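Local atomic coordinates of dephospho-CoA kinase (PDB entry 4TTR), a protein that probably catalyses the last step of coenzyme A biosynthesis, the ATP-dependent phosphorylation of the 3'-hydroxyl of dephospho-coenzyme A. Residues A[19-24]-A[31-36]; A[51-56]-A[107-112]; A[59-64]-A[71-76]; A[146-151]-A[168-173]. All blocks are in the same frame, centred on the assembly; numbering follows the deposited sequence. Where two conformers were deposited one is given.

Contact 1. Residues A[19-24]-A[31-36]; sequences VGLTGN and TVAEFF
Residues 19-23 of strand 18-23 pass beside helix 29-38, and the two backbones come nearest at Leu21 and Ala33, whose CA atoms lie 7.8 Å apart. That gap is spanned by side chains, chiefly by Leu21, which turns its CB toward the helix. CG of Leu21 stands anti to the backbone N (chi1 173°), and the fork at its end then meets two successive residues of the helix. Branch CD1 reaches Val32 CG1 at 4.1 Å, while CD2 lies 3.7 Å from Ala33 CB and 4.0 Å from Ala33 CA. CD2 thus rests on the single methyl and CA of Ala33, close to the helix backbone. Val32 CG1 has a further neighbour one turn on: it lies in the ring plane of Phe36, at the edge, 3.6 Å from Phe36 CE2, and Phe36 N is hydrogen-bonded to Val32 O. Leu123 and Val144 of the neighbouring strands also touch Leu21, and Leu196 of helix 192-213 covers Val32. On the strand's next residue, Thr22 OG1 is hydrogen-bonded to Leu142 O. The unit is the strand-loop-helix of a P-loop kinase: Gly23, Gly28, Lys29 and Ser30 fit the Walker A pattern, and Thr31, predicted to bind ATP, touches 1,3-butanediol in this crystal. Across the contact the chemistry is wholly apolar and buried. Methyl packing thus helps seat the helix on the sheet, joining the strand and the helix that flank the phosphate-binding loop.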
loop_
_atom_site.group_PDB
_atom_site.type_symbol
_atom_site.label_atom_id
_atom_site.label_comp_id
_atom_site.label_asym_id
_atom_site.label_seq_id
_atom_site.Cartn_x
_atom_site.Cartn_y
_atom_site.Cartn_z
ATOM N N VAL A 19 7.878 0.302 -10.104
ATOM C CA VAL A 19 8.394 0.040 -8.773
ATOM C C VAL A 19 7.221 -0.110 -7.815
ATOM O O VAL A 19 6.408 0.800 -7.671
ATOM C CB VAL A 19 9.320 1.176 -8.295
ATOM C CG1 VAL A 19 9.769 0.944 -6.860
ATOM C CG2 VAL A 19 10.513 1.307 -9.226
ATOM N N GLY A 20 7.140 -1.262 -7.159
ATOM C CA GLY A 20 6.117 -1.488 -6.159
ATOM C C GLY A 20 6.487 -0.822 -4.851
ATOM O O GLY A 20 7.574 -1.050 -4.325
ATOM N N LEU A 21 5.588 0.012 -4.336
ATOM C CA LEU A 21 5.784 0.666 -3.046
ATOM C C LEU A 21 4.973 -0.030 -1.956
ATOM O O LEU A 21 3.743 -0.082 -2.015
ATOM C CB LEU A 21 5.395 2.145 -3.129
ATOM C CG LEU A 21 5.383 2.912 -1.801
ATOM C CD1 LEU A 21 6.762 2.933 -1.173
ATOM C CD2 LEU A 21 4.869 4.324 -1.998
ATOM N N THR A 22 5.678 -0.572 -0.970
ATOM C CA THR A 22 5.051 -1.217 0.175
ATOM C C THR A 22 5.589 -0.605 1.457
ATOM O O THR A 22 6.621 0.059 1.454
ATOM C CB THR A 22 5.312 -2.738 0.197
ATOM O OG1 THR A 22 6.717 -2.993 0.325
ATOM C CG2 THR A 22 4.802 -3.384 -1.064
ATOM N N GLY A 23 4.888 -0.833 2.557
ATOM C CA GLY A 23 5.353 -0.347 3.838
ATOM C C GLY A 23 4.658 -1.046 4.980
ATOM O O GLY A 23 3.497 -1.436 4.856
ATOM N N ASN A 24 5.365 -1.212 6.094
ATOM C CA ASN A 24 4.736 -1.772 7.273
ATOM C C ASN A 24 3.888 -0.692 7.930
ATOM O O ASN A 24 3.625 0.357 7.345
ATOM C CB ASN A 24 5.772 -2.368 8.249
ATOM C CG ASN A 24 6.710 -1.330 8.861
ATOM O OD1 ASN A 24 6.550 -0.129 8.681
ATOM N ND2 ASN A 24 7.697 -1.810 9.608
ATOM N N THR A 31 3.763 9.324 2.653
ATOM C CA THR A 31 4.637 10.487 2.562
ATOM C C THR A 31 5.725 10.224 1.525
ATOM O O THR A 31 6.087 11.108 0.747
ATOM C CB THR A 31 5.282 10.814 3.915
ATOM O OG1 THR A 31 4.256 11.039 4.889
ATOM C CG2 THR A 31 6.167 12.051 3.809
ATOM N N VAL A 32 6.239 8.999 1.525
ATOM C CA VAL A 32 7.219 8.575 0.534
ATOM C C VAL A 32 6.618 8.685 -0.860
ATOM O O VAL A 32 7.274 9.158 -1.783
ATOM C CB VAL A 32 7.701 7.131 0.804
ATOM C CG1 VAL A 32 8.467 6.566 -0.387
ATOM C CG2 VAL A 32 8.570 7.098 2.043
ATOM N N ALA A 33 5.369 8.256 -1.008
ATOM C CA ALA A 33 4.684 8.344 -2.295
ATOM C C ALA A 33 4.578 9.795 -2.754
ATOM O O ALA A 33 4.784 10.095 -3.929
ATOM C CB ALA A 33 3.305 7.716 -2.209
ATOM N N GLU A 34 4.268 10.692 -1.823
ATOM C CA GLU A 34 4.137 12.109 -2.144
ATOM C C GLU A 34 5.470 12.688 -2.617
ATOM O O GLU A 34 5.509 13.481 -3.557
ATOM C CB GLU A 34 3.612 12.886 -0.929
ATOM C CG GLU A 34 3.452 14.389 -1.150
ATOM C CD GLU A 34 2.470 14.736 -2.262
ATOM O OE1 GLU A 34 2.513 15.883 -2.755
ATOM O OE2 GLU A 34 1.650 13.870 -2.640
ATOM N N PHE A 35 6.562 12.291 -1.970
ATOM C CA PHE A 35 7.881 12.777 -2.363
ATOM C C PHE A 35 8.223 12.304 -3.776
ATOM O O PHE A 35 8.762 13.069 -4.571
ATOM C CB PHE A 35 8.956 12.324 -1.362
ATOM C CG PHE A 35 9.015 13.159 -0.101
ATOM C CD1 PHE A 35 8.937 14.542 -0.157
ATOM C CD2 PHE A 35 9.143 12.555 1.140
ATOM C CE1 PHE A 35 8.990 15.304 0.994
ATOM C CE2 PHE A 35 9.194 13.315 2.300
ATOM C CZ PHE A 35 9.117 14.689 2.225
ATOM N N PHE A 36 7.900 11.053 -4.097
ATOM C CA PHE A 36 8.085 10.555 -5.460
ATOM C C PHE A 36 7.206 11.334 -6.428
ATOM O O PHE A 36 7.628 11.676 -7.538
ATOM C CB PHE A 36 7.770 9.059 -5.548
ATOM C CG PHE A 36 8.922 8.181 -5.165
ATOM C CD1 PHE A 36 10.009 8.042 -6.012
ATOM C CD2 PHE A 36 8.932 7.509 -3.953
ATOM C CE1 PHE A 36 11.082 7.245 -5.659
ATOM C CE2 PHE A 36 10.002 6.708 -3.599
ATOM C CZ PHE A 36 11.077 6.576 -4.452
#

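Contact 2. Residues A[51-56]-A[107-112]; sequences KELTSK and RKKIEE
Leu53 and Lys109 supply the apolar part of the contact. Leu53 has just left helical geometry at the end of helix 46-52; its CB points toward helix 92-115, and its CD2 methyl lies 3.8 Å from Lys109 CE. The lysine side chain is bent at chi2 (56°) and again at chi3 (132°), which carries its CE obliquely across the end of the leucine. NZ follows closely, 4.0 Å from the same Leu53 CD2. The electrostatic part is looser. Glu52, extended beyond CG, meets Lys109 at about a right angle, with OE1 4.2 Å from CE but 4.9 Å from NZ, so the opposite charges probably attract only at a distance, without a salt bridge. Closer polar bonds stay within each segment. Glu52 O accepts both N and OG of Ser55, the hydroxyl at 3.1 Å and tilted 24° from the carbonyl plane, and both donors come from the same face; the turn after the helix is thereby pinned. On helix 92-115, Arg107 NH1 and Glu111 OE2 form a salt bridge of 2.6 Å one turn apart. This contact lies at the surface. Deeper in, Leu53 also touches Val105, and Thr54 packs on Leu102 of the same long helix and on Cys60 and Ile64 of helix 59-68, with its OG1 bonded to Ala50 O and Arg81 NH1. The turn 53-56 therefore links three helices: 46-52, which follows edge strand 42-45, then 59-68, and the long 92-115, which Leu53 and Thr54 touch.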
loop_
_atom_site.group_PDB
_atom_site.type_symbol
_atom_site.label_atom_id
_atom_site.label_comp_id
_atom_site.label_asym_id
_atom_site.label_seq_id
_atom_site.Cartn_x
_atom_site.Cartn_y
_atom_site.Cartn_z
ATOM N N LYS A 51 -10.985 1.773 -3.281
ATOM C CA LYS A 51 -12.087 2.553 -2.732
ATOM C C LYS A 51 -13.043 2.985 -3.831
ATOM O O LYS A 51 -14.260 2.915 -3.665
ATOM C CB LYS A 51 -11.570 3.784 -1.989
ATOM C CG LYS A 51 -10.979 3.490 -0.625
ATOM C CD LYS A 51 -10.811 4.774 0.169
ATOM C CE LYS A 51 -9.949 4.571 1.402
ATOM N NZ LYS A 51 -9.704 5.857 2.117
ATOM N N GLU A 52 -12.485 3.441 -4.949
ATOM C CA GLU A 52 -13.294 3.842 -6.089
ATOM C C GLU A 52 -14.187 2.686 -6.514
ATOM O O GLU A 52 -15.397 2.852 -6.662
ATOM C CB GLU A 52 -12.412 4.289 -7.262
ATOM C CG GLU A 52 -13.194 4.598 -8.540
ATOM C CD GLU A 52 -12.296 4.890 -9.730
ATOM O OE1 GLU A 52 -12.813 4.926 -10.867
ATOM O OE2 GLU A 52 -11.075 5.080 -9.534
ATOM N N LEU A 53 -13.587 1.513 -6.686
ATOM C CA LEU A 53 -14.301 0.354 -7.211
ATOM C C LEU A 53 -15.151 -0.360 -6.162
ATOM O O LEU A 53 -15.715 -1.417 -6.435
ATOM C CB LEU A 53 -13.307 -0.631 -7.826
ATOM C CG LEU A 53 -12.665 -0.123 -9.115
ATOM C CD1 LEU A 53 -11.487 -0.992 -9.511
ATOM C CD2 LEU A 53 -13.699 -0.079 -10.231
ATOM N N THR A 54 -15.229 0.218 -4.966
ATOM C CA THR A 54 -16.150 -0.259 -3.942
ATOM C C THR A 54 -17.059 0.887 -3.506
ATOM O O THR A 54 -17.561 0.910 -2.382
ATOM C CB THR A 54 -15.405 -0.846 -2.730
ATOM O OG1 THR A 54 -14.435 0.094 -2.247
ATOM C CG2 THR A 54 -14.704 -2.129 -3.125
ATOM N N SER A 55 -17.265 1.830 -4.419
ATOM C CA SER A 55 -18.235 2.904 -4.233
ATOM C C SER A 55 -19.643 2.336 -4.195
ATOM O O SER A 55 -19.864 1.184 -4.560
ATOM C CB SER A 55 -18.126 3.937 -5.359
ATOM O OG SER A 55 -17.090 4.867 -5.112
ATOM N N LYS A 56 -20.595 3.161 -3.779
ATOM C CA LYS A 56 -21.976 2.724 -3.620
ATOM C C LYS A 56 -22.533 2.098 -4.905
ATOM O O LYS A 56 -22.520 2.712 -5.973
ATOM C CB LYS A 56 -22.848 3.904 -3.185
ATOM C CG LYS A 56 -23.906 3.552 -2.147
ATOM C CD LYS A 56 -24.684 4.784 -1.705
ATOM C CE LYS A 56 -24.106 5.385 -0.430
ATOM N NZ LYS A 56 -24.527 6.801 -0.233
ATOM N N ARG A 107 -6.558 -4.472 -11.390
ATOM C CA ARG A 107 -5.503 -4.650 -12.380
ATOM C C ARG A 107 -5.830 -3.925 -13.684
ATOM O O ARG A 107 -4.945 -3.359 -14.320
ATOM C CB ARG A 107 -5.265 -6.135 -12.660
ATOM C CG ARG A 107 -3.975 -6.408 -13.436
ATOM C CD ARG A 107 -3.874 -7.863 -13.873
ATOM N NE ARG A 107 -5.008 -8.257 -14.709
ATOM C CZ ARG A 107 -4.995 -8.324 -16.040
ATOM N NH1 ARG A 107 -3.900 -8.033 -16.735
ATOM N NH2 ARG A 107 -6.093 -8.692 -16.684
ATOM N N LYS A 108 -7.098 -3.949 -14.080
ATOM C CA LYS A 108 -7.527 -3.275 -15.299
ATOM C C LYS A 108 -7.331 -1.766 -15.195
ATOM O O LYS A 108 -6.968 -1.112 -16.173
ATOM C CB LYS A 108 -8.991 -3.588 -15.604
ATOM C CG LYS A 108 -9.184 -4.754 -16.558
ATOM C CD LYS A 108 -10.656 -4.981 -16.848
ATOM C CE LYS A 108 -11.285 -5.915 -15.828
ATOM N NZ LYS A 108 -12.726 -5.608 -15.598
ATOM N N LYS A 109 -7.578 -1.219 -14.008
ATOM C CA LYS A 109 -7.401 0.209 -13.774
ATOM C C LYS A 109 -5.919 0.577 -13.765
ATOM O O LYS A 109 -5.533 1.621 -14.292
ATOM C CB LYS A 109 -8.054 0.626 -12.455
ATOM C CG LYS A 109 -9.118 1.703 -12.592
ATOM C CD LYS A 109 -10.213 1.286 -13.569
ATOM C CE LYS A 109 -11.597 1.525 -12.988
ATOM N NZ LYS A 109 -12.687 1.178 -13.945
ATOM N N ILE A 110 -5.096 -0.279 -13.164
ATOM C CA ILE A 110 -3.655 -0.056 -13.131
ATOM C C ILE A 110 -3.116 0.002 -14.557
ATOM O O ILE A 110 -2.334 0.887 -14.901
ATOM C CB ILE A 110 -2.923 -1.161 -12.324
ATOM C CG1 ILE A 110 -3.245 -1.017 -10.836
ATOM C CG2 ILE A 110 -1.410 -1.082 -12.530
ATOM C CD1 ILE A 110 -2.734 -2.154 -9.970
ATOM N N GLU A 111 -3.552 -0.938 -15.386
ATOM C CA GLU A 111 -3.086 -1.013 -16.763
ATOM C C GLU A 111 -3.466 0.228 -17.574
ATOM O O GLU A 111 -2.684 0.688 -18.407
ATOM C CB GLU A 111 -3.628 -2.279 -17.425
ATOM C CG GLU A 111 -2.692 -3.471 -17.256
ATOM C CD GLU A 111 -3.390 -4.816 -17.374
ATOM O OE1 GLU A 111 -4.634 -4.850 -17.488
ATOM O OE2 GLU A 111 -2.684 -5.848 -17.350
ATOM N N GLU A 112 -4.650 0.778 -17.320
ATOM C CA GLU A 112 -5.066 2.020 -17.972
ATOM C C GLU A 112 -4.108 3.156 -17.641
ATOM O O GLU A 112 -3.710 3.921 -18.519
ATOM C CB GLU A 112 -6.485 2.414 -17.553
ATOM C CG GLU A 112 -7.579 1.609 -18.226
ATOM C CD GLU A 112 -8.954 1.886 -17.640
ATOM O OE1 GLU A 112 -9.164 2.980 -17.072
ATOM O OE2 GLU A 112 -9.826 1.000 -17.748
#

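Contact 3. Residues A[59-64]-A[71-76]; sequences PCYQDI and SVVLNN
The first turns of helix 59-68 and the chain that follows its end face one another with the CA atoms of Ile64 and Val72 8.3 Å apart, the shortest such separation. Val72 directs its CB toward the helix, and its CG2 methyl meets Ile64 twice: it lies 4.3 Å from the carbonyl oxygen Ile64 O and 4.5 Å from Ile64 CG2. Both contacts are light, and other residues complete the packing. Ile84 of helix 81-90 touches Ile64 and Val72 alike, and Leu101 of helix 92-115 covers Ile64 as well. The helix and the loop after it pack back on each other in the all-helical region between strands 42-45 and 122-125, a region that probably helps bind dephospho-coenzyme A, as in related kinases. The 3-10 segment that ends at Val72 leads into the loop, and a backbone hydrogen bond between Val72 and Asp80 ties the loop to the residue just before helix 81-90. About one turn earlier in the helix, Tyr61 extends its ring toward the loop. Its CG is anti to the backbone N (chi1 162°), and although the CB does not aim at the loop, the phenol end approaches it, with OH 4.4 Å from Val73 CG1. The hydroxyl is held by a hydrogen bond with Gly77 O, just past the segment, so the ring's polar end is fixed by the loop backbone while the valine methyl lies beside it.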
loop_
_atom_site.group_PDB
_atom_site.type_symbol
_atom_site.label_atom_id
_atom_site.label_comp_id
_atom_site.label_asym_id
_atom_site.label_seq_id
_atom_site.Cartn_x
_atom_site.Cartn_y
_atom_site.Cartn_z
ATOM N N PRO A 59 -20.393 -3.366 -8.496
ATOM C CA PRO A 59 -20.460 -4.822 -8.310
ATOM C C PRO A 59 -19.696 -5.315 -7.073
ATOM O O PRO A 59 -20.235 -6.112 -6.302
ATOM C CB PRO A 59 -19.823 -5.367 -9.590
ATOM C CG PRO A 59 -20.044 -4.300 -10.603
ATOM C CD PRO A 59 -19.972 -3.003 -9.861
ATOM N N CYS A 60 -18.469 -4.841 -6.879
ATOM C CA CYS A 60 -17.650 -5.293 -5.753
ATOM C C CYS A 60 -18.227 -4.846 -4.417
ATOM O O CYS A 60 -18.156 -5.572 -3.428
ATOM C CB CYS A 60 -16.215 -4.788 -5.897
ATOM S SG CYS A 60 -15.287 -5.650 -7.170
ATOM N N TYR A 61 -18.787 -3.645 -4.393
ATOM C CA TYR A 61 -19.494 -3.142 -3.224
ATOM C C TYR A 61 -20.629 -4.094 -2.839
ATOM O O TYR A 61 -20.829 -4.397 -1.661
ATOM C CB TYR A 61 -20.015 -1.737 -3.524
ATOM C CG TYR A 61 -21.103 -1.204 -2.628
ATOM C CD1 TYR A 61 -22.430 -1.571 -2.820
ATOM C CD2 TYR A 61 -20.814 -0.290 -1.621
ATOM C CE1 TYR A 61 -23.436 -1.062 -2.020
ATOM C CE2 TYR A 61 -21.814 0.221 -0.811
ATOM C CZ TYR A 61 -23.123 -0.165 -1.020
ATOM O OH TYR A 61 -24.125 0.338 -0.225
ATOM N N GLN A 62 -21.351 -4.579 -3.844
ATOM C CA GLN A 62 -22.468 -5.488 -3.623
ATOM C C GLN A 62 -21.996 -6.841 -3.088
ATOM O O GLN A 62 -22.603 -7.394 -2.171
ATOM C CB GLN A 62 -23.259 -5.679 -4.921
ATOM C CG GLN A 62 -24.038 -4.432 -5.354
ATOM C CD GLN A 62 -24.401 -4.426 -6.833
ATOM O OE1 GLN A 62 -24.029 -5.328 -7.583
ATOM N NE2 GLN A 62 -25.134 -3.401 -7.256
ATOM N N ASP A 63 -20.917 -7.367 -3.660
ATOM C CA ASP A 63 -20.397 -8.670 -3.256
ATOM C C ASP A 63 -19.814 -8.631 -1.845
ATOM O O ASP A 63 -19.918 -9.600 -1.097
ATOM C CB ASP A 63 -19.329 -9.152 -4.237
ATOM C CG ASP A 63 -19.865 -9.338 -5.643
ATOM O OD1 ASP A 63 -21.096 -9.478 -5.807
ATOM O OD2 ASP A 63 -19.048 -9.351 -6.585
ATOM N N ILE A 64 -19.191 -7.511 -1.498
ATOM C CA ILE A 64 -18.624 -7.317 -0.171
ATOM C C ILE A 64 -19.718 -7.347 0.899
ATOM O O ILE A 64 -19.586 -8.032 1.915
ATOM C CB ILE A 64 -17.841 -5.982 -0.099
ATOM C CG1 ILE A 64 -16.513 -6.123 -0.842
ATOM C CG2 ILE A 64 -17.559 -5.573 1.349
ATOM C CD1 ILE A 64 -15.801 -4.811 -1.108
ATOM N N SER A 71 -23.353 -5.865 8.721
ATOM C CA SER A 71 -22.492 -5.210 9.706
ATOM C C SER A 71 -21.478 -4.255 9.060
ATOM O O SER A 71 -21.028 -3.304 9.701
ATOM C CB SER A 71 -21.749 -6.255 10.555
ATOM O OG SER A 71 -20.681 -6.857 9.839
ATOM N N VAL A 72 -21.126 -4.495 7.798
ATOM C CA VAL A 72 -20.136 -3.651 7.124
ATOM C C VAL A 72 -20.772 -2.529 6.304
ATOM O O VAL A 72 -20.084 -1.853 5.541
ATOM C CB VAL A 72 -19.214 -4.478 6.196
ATOM C CG1 VAL A 72 -18.448 -5.524 7.004
ATOM C CG2 VAL A 72 -19.999 -5.128 5.073
ATOM N N VAL A 73 -22.080 -2.335 6.467
ATOM C CA VAL A 73 -22.791 -1.233 5.822
ATOM C C VAL A 73 -23.116 -0.145 6.837
ATOM O O VAL A 73 -23.899 -0.368 7.756
ATOM C CB VAL A 73 -24.122 -1.691 5.174
ATOM C CG1 VAL A 73 -24.495 -0.771 4.017
ATOM C CG2 VAL A 73 -24.037 -3.130 4.703
ATOM N N LEU A 74 -22.520 1.031 6.676
ATOM C CA LEU A 74 -22.855 2.164 7.531
ATOM C C LEU A 74 -24.275 2.637 7.232
ATOM O O LEU A 74 -24.854 2.265 6.211
ATOM C CB LEU A 74 -21.868 3.311 7.325
ATOM C CG LEU A 74 -20.401 3.029 7.649
ATOM C CD1 LEU A 74 -19.537 4.188 7.181
ATOM C CD2 LEU A 74 -20.212 2.788 9.135
ATOM N N ASN A 75 -24.836 3.455 8.118
ATOM C CA ASN A 75 -26.149 4.048 7.883
ATOM C C ASN A 75 -26.140 4.828 6.573
ATOM O O ASN A 75 -27.161 4.941 5.899
ATOM C CB ASN A 75 -26.554 4.961 9.045
ATOM C CG ASN A 75 -26.692 4.212 10.361
ATOM O OD1 ASN A 75 -27.097 3.050 10.390
ATOM N ND2 ASN A 75 -26.355 4.880 11.460
ATOM N N ASN A 76 -24.968 5.357 6.231
ATOM C CA ASN A 76 -24.731 6.023 4.951
ATOM C C ASN A 76 -25.116 5.192 3.735
ATOM O O ASN A 76 -25.474 5.736 2.690
ATOM C CB ASN A 76 -23.248 6.383 4.809
ATOM C CG ASN A 76 -22.872 7.646 5.546
ATOM O OD1 ASN A 76 -23.724 8.468 5.875
ATOM N ND2 ASN A 76 -21.579 7.815 5.793
#

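Contact 4. Residues A[146-151]-A[168-173]; sequences APLESQ and AILATQ
Ile169 O, near the end of helix 163-171, accepts a hydrogen bond from Thr172 OG1 at 2.8 Å, the hydroxyl standing above the carbonyl plane, 38° out of it. A weak bond from Thr172 N reaches the same oxygen, and Gln173 NE2 folds back to it as well, though that bond is modelled too short and is doubtful. The carbonyl belongs to the residue just before Leu170, whose side chain makes the contact with helix 148-159. With chi1 at -67°, CG of Leu170 is anti to the carbonyl carbon, and the fork projects onto Gln151. Its CD1 lies 3.8 Å from Gln151 CB, while CD2 lies 3.9 Å from NE2 and 4.1 Å from CD of Gln151. The glutamine stem and amide cross the leucine fork obliquely, touching both branches. Leu152 and Ile155 extend this apolar patch along helix 148-159. These two helices follow strand 140-145 and are probably part of the lid over the nucleotide site, as in related P-loop kinases. The amide of Gln151 looks to that site: NE2 is hydrogen-bonded to Ile25 O, and its side chain comes within about 4 Å of that of Ala26, predicted to bind ATP. Leu170 thus probably lies one layer behind the predicted ATP-binding loop, packing on a glutamine whose amide is bonded to that loop's backbone.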
loop_
_atom_site.group_PDB
_atom_site.type_symbol
_atom_site.label_atom_id
_atom_site.label_comp_id
_atom_site.label_asym_id
_atom_site.label_seq_id
_atom_site.Cartn_x
_atom_site.Cartn_y
_atom_site.Cartn_z
ATOM N N ALA A 146 9.467 1.693 9.615
ATOM C CA ALA A 146 9.785 2.629 10.679
ATOM C C ALA A 146 10.069 1.841 11.947
ATOM O O ALA A 146 9.425 0.821 12.199
ATOM C CB ALA A 146 8.644 3.601 10.894
ATOM N N PRO A 147 11.042 2.297 12.748
ATOM C CA PRO A 147 11.318 1.556 13.983
ATOM C C PRO A 147 10.120 1.549 14.934
ATOM O O PRO A 147 9.252 2.421 14.849
ATOM C CB PRO A 147 12.512 2.305 14.591
ATOM C CG PRO A 147 12.499 3.648 13.961
ATOM C CD PRO A 147 11.922 3.468 12.591
ATOM N N LEU A 148 10.090 0.555 15.817
ATOM C CA LEU A 148 8.982 0.332 16.740
ATOM C C LEU A 148 8.562 1.602 17.478
ATOM O O LEU A 148 7.377 1.929 17.528
ATOM C CB LEU A 148 9.374 -0.768 17.732
ATOM C CG LEU A 148 8.587 -0.964 19.031
ATOM C CD1 LEU A 148 7.099 -1.075 18.793
ATOM C CD2 LEU A 148 9.094 -2.209 19.737
ATOM N N GLU A 149 9.529 2.323 18.033
ATOM C CA GLU A 149 9.234 3.551 18.766
ATOM C C GLU A 149 8.469 4.549 17.890
ATOM O O GLU A 149 7.440 5.089 18.301
ATOM C CB GLU A 149 10.529 4.185 19.281
ATOM N N SER A 150 8.966 4.775 16.678
ATOM C CA SER A 150 8.333 5.702 15.740
ATOM C C SER A 150 6.913 5.277 15.383
ATOM O O SER A 150 6.020 6.115 15.249
ATOM C CB SER A 150 9.162 5.814 14.456
ATOM O OG SER A 150 10.484 6.259 14.724
ATOM N N GLN A 151 6.718 3.975 15.194
ATOM C CA GLN A 151 5.400 3.434 14.868
ATOM C C GLN A 151 4.402 3.685 15.990
ATOM O O GLN A 151 3.236 3.985 15.739
ATOM C CB GLN A 151 5.481 1.931 14.602
ATOM C CG GLN A 151 6.305 1.520 13.399
ATOM C CD GLN A 151 6.378 0.015 13.261
ATOM O OE1 GLN A 151 7.108 -0.651 13.996
ATOM N NE2 GLN A 151 5.603 -0.536 12.334
ATOM N N ALA A 168 0.149 -3.550 21.252
ATOM C CA ALA A 168 -0.650 -4.744 20.999
ATOM C C ALA A 168 -1.047 -4.824 19.528
ATOM O O ALA A 168 -1.184 -5.915 18.970
ATOM C CB ALA A 168 -1.886 -4.752 21.884
ATOM N N ILE A 169 -1.239 -3.663 18.908
ATOM C CA ILE A 169 -1.520 -3.592 17.478
ATOM C C ILE A 169 -0.270 -3.958 16.689
ATOM O O ILE A 169 -0.340 -4.702 15.711
ATOM C CB ILE A 169 -2.012 -2.188 17.075
ATOM C CG1 ILE A 169 -3.434 -1.972 17.595
ATOM C CG2 ILE A 169 -1.989 -2.011 15.559
ATOM C CD1 ILE A 169 -3.806 -0.518 17.788
ATOM N N LEU A 170 0.873 -3.433 17.115
ATOM C CA LEU A 170 2.141 -3.757 16.473
ATOM C C LEU A 170 2.507 -5.220 16.699
ATOM O O LEU A 170 3.142 -5.845 15.850
ATOM C CB LEU A 170 3.263 -2.859 16.994
ATOM C CG LEU A 170 3.189 -1.370 16.646
ATOM C CD1 LEU A 170 4.461 -0.685 17.095
ATOM C CD2 LEU A 170 2.958 -1.134 15.159
ATOM N N ALA A 171 2.096 -5.757 17.844
ATOM C CA ALA A 171 2.410 -7.135 18.209
ATOM C C ALA A 171 1.771 -8.135 17.248
ATOM O O ALA A 171 2.252 -9.260 17.109
ATOM C CB ALA A 171 1.955 -7.419 19.641
ATOM N N THR A 172 0.700 -7.716 16.579
ATOM C CA THR A 172 -0.075 -8.612 15.727
ATOM C C THR A 172 0.191 -8.412 14.233
ATOM O O THR A 172 -0.457 -9.037 13.393
ATOM C CB THR A 172 -1.582 -8.433 15.986
ATOM O OG1 THR A 172 -1.921 -7.043 15.915
ATOM C CG2 THR A 172 -1.947 -8.973 17.359
ATOM N N GLN A 173 1.147 -7.556 13.897
ATOM C CA GLN A 173 1.452 -7.296 12.494
ATOM C C GLN A 173 2.137 -8.494 11.850
ATOM O O GLN A 173 2.740 -9.309 12.542
ATOM C CB GLN A 173 2.325 -6.052 12.360
ATOM C CG GLN A 173 1.712 -4.827 13.008
ATOM C CD GLN A 173 0.305 -4.548 12.511
ATOM O OE1 GLN A 173 -0.037 -4.859 11.371
ATOM N NE2 GLN A 173 -0.521 -3.964 13.370
#

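Contacts 1, 2 and 4 follow one another along the chain, and contact 3 falls within the span between the two segments of contact 2. Contact 1 belongs to the core, where central strand 18-23 of the parallel sheet meets its helix. Contacts 2 and 3, with centres about 16 Å apart, share the helical region and touch, for example where Ser55 O packs on Tyr61 CB. Contact 4 lies across the chain's centre from contact 2, about 30 Å between centres, yet it meets contact 1 where Asn24 packs on Ala146 and Gln151. The phosphate-binding loop thus probably sits between the core and the lid-like helices, while contacts 2 and 3 touch neither contact 1 nor contact 4.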